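Local coordinates for Lactamase_B domain-containing protein (PDB 6XFR), which probably hydrolyses the ring of beta-lactam antibiotics as a zinc-dependent class B1 metallo-beta-lactamase, at residues S100-T103 with A104-A108. Residues are numbered along the deposited sequence; the frame is centred on the assembly and turned at random.
Sequences SELT and AILAA
Ala104, Ile105, Leu106 and Ala107 each give their backbone N-H to the carbonyl four residues earlier, on Ser100, Glu101, Leu102 and Thr103, which makes this the first two turns of helix 101-109. The straightest of these bonds, at 170°, runs from Leu106 N to Leu102 O over 2.8 Å. Ser100 holds the N-cap position, where strand 98-100 passes into the helix; its OG donates to Thr103 OG1 (3.0 Å). Asp144 also hydrogen-bonds Thr103 OG1, and the Thr103 side chain lies about 5 Å from that of the zinc-binding His78.

On another flank Leu102 folds forward along the helix. With CG anti to the backbone N (chi1 175°) and chi2 near 54°, CD1 reaches forward over the next turn, 3.5 Å from Ile105 CB and 3.7 Å from Leu106 CG. Leu102 crosses Ile105 at about a right angle but meets Leu106 more obliquely, with Leu102 CG against Leu106 CD1, also at 3.7 Å. Leu106 in turn touches Trp79 and Asp144. Ala104 faces elsewhere, its CB against Pro115 and Thr118, so the small methyl packs the helix onto strand 117-119 of the beta-alpha-beta unit.

The chemistry divides by face: an apolar i to i+3 and i+4 cluster around Leu102 CD1, and a hydroxyl pair at the N-terminal end of the helix. Since Thr103 OG1 is gripped by both Ser100 and Asp144, its rotation is probably fixed, and the first turn is joined through Asp144 to a neighbouring part of the chain, near zinc-binding His78.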
# COMPACT_ATOMS: atom_id res chain seq x y z
N SER B 100 -25.74 7.28 -4.05
CA SER B 100 -26.71 7.74 -3.06
C SER B 100 -27.67 8.73 -3.71
O SER B 100 -27.42 9.27 -4.80
CB SER B 100 -25.99 8.38 -1.87
OG SER B 100 -25.43 9.64 -2.19
N GLU B 101 -28.81 8.95 -3.04
CA GLU B 101 -29.80 9.90 -3.54
C GLU B 101 -29.20 11.28 -3.66
O GLU B 101 -29.35 11.94 -4.70
CB GLU B 101 -31.02 9.95 -2.61
CG GLU B 101 -32.30 9.53 -3.23
CD GLU B 101 -33.53 9.80 -2.33
OE1 GLU B 101 -33.76 10.98 -1.96
OE2 GLU B 101 -34.27 8.84 -2.02
N LEU B 102 -28.48 11.74 -2.63
CA LEU B 102 -28.00 13.11 -2.71
C LEU B 102 -26.81 13.23 -3.66
O LEU B 102 -26.64 14.28 -4.29
CB LEU B 102 -27.63 13.66 -1.33
CG LEU B 102 -27.00 15.06 -1.46
CD1 LEU B 102 -27.91 16.00 -2.23
CD2 LEU B 102 -26.70 15.67 -0.10
N THR B 103 -26.02 12.17 -3.84
CA THR B 103 -25.02 12.25 -4.89
C THR B 103 -25.70 12.48 -6.24
O THR B 103 -25.25 13.32 -7.03
CB THR B 103 -24.16 10.99 -4.93
OG1 THR B 103 -23.24 10.96 -3.81
CG2 THR B 103 -23.37 10.93 -6.23
N ALA B 104 -26.83 11.81 -6.48
CA ALA B 104 -27.57 12.04 -7.72
C ALA B 104 -28.09 13.48 -7.80
O ALA B 104 -28.10 14.09 -8.88
CB ALA B 104 -28.70 11.03 -7.84
N ILE B 105 -28.53 14.02 -6.67
CA ILE B 105 -29.03 15.39 -6.65
C ILE B 105 -27.92 16.37 -7.01
O ILE B 105 -28.08 17.23 -7.89
CB ILE B 105 -29.67 15.72 -5.28
CG1 ILE B 105 -30.86 14.79 -4.97
CG2 ILE B 105 -30.13 17.21 -5.23
CD1 ILE B 105 -31.47 14.96 -3.55
N LEU B 106 -26.75 16.24 -6.34
CA LEU B 106 -25.65 17.17 -6.57
C LEU B 106 -25.08 17.04 -7.98
O LEU B 106 -24.68 18.04 -8.59
CB LEU B 106 -24.56 16.96 -5.52
CG LEU B 106 -25.00 17.31 -4.10
CD1 LEU B 106 -24.06 16.76 -3.02
CD2 LEU B 106 -25.14 18.80 -4.02
N ALA B 107 -25.04 15.82 -8.51
CA ALA B 107 -24.68 15.65 -9.91
C ALA B 107 -25.64 16.41 -10.83
O ALA B 107 -25.20 17.08 -11.77
CB ALA B 107 -24.67 14.16 -10.24
N ALA B 108 -26.95 16.31 -10.58
CA ALA B 108 -27.89 17.06 -11.41
C ALA B 108 -27.66 18.58 -11.31
O ALA B 108 -27.70 19.29 -12.33
CB ALA B 108 -29.33 16.70 -11.03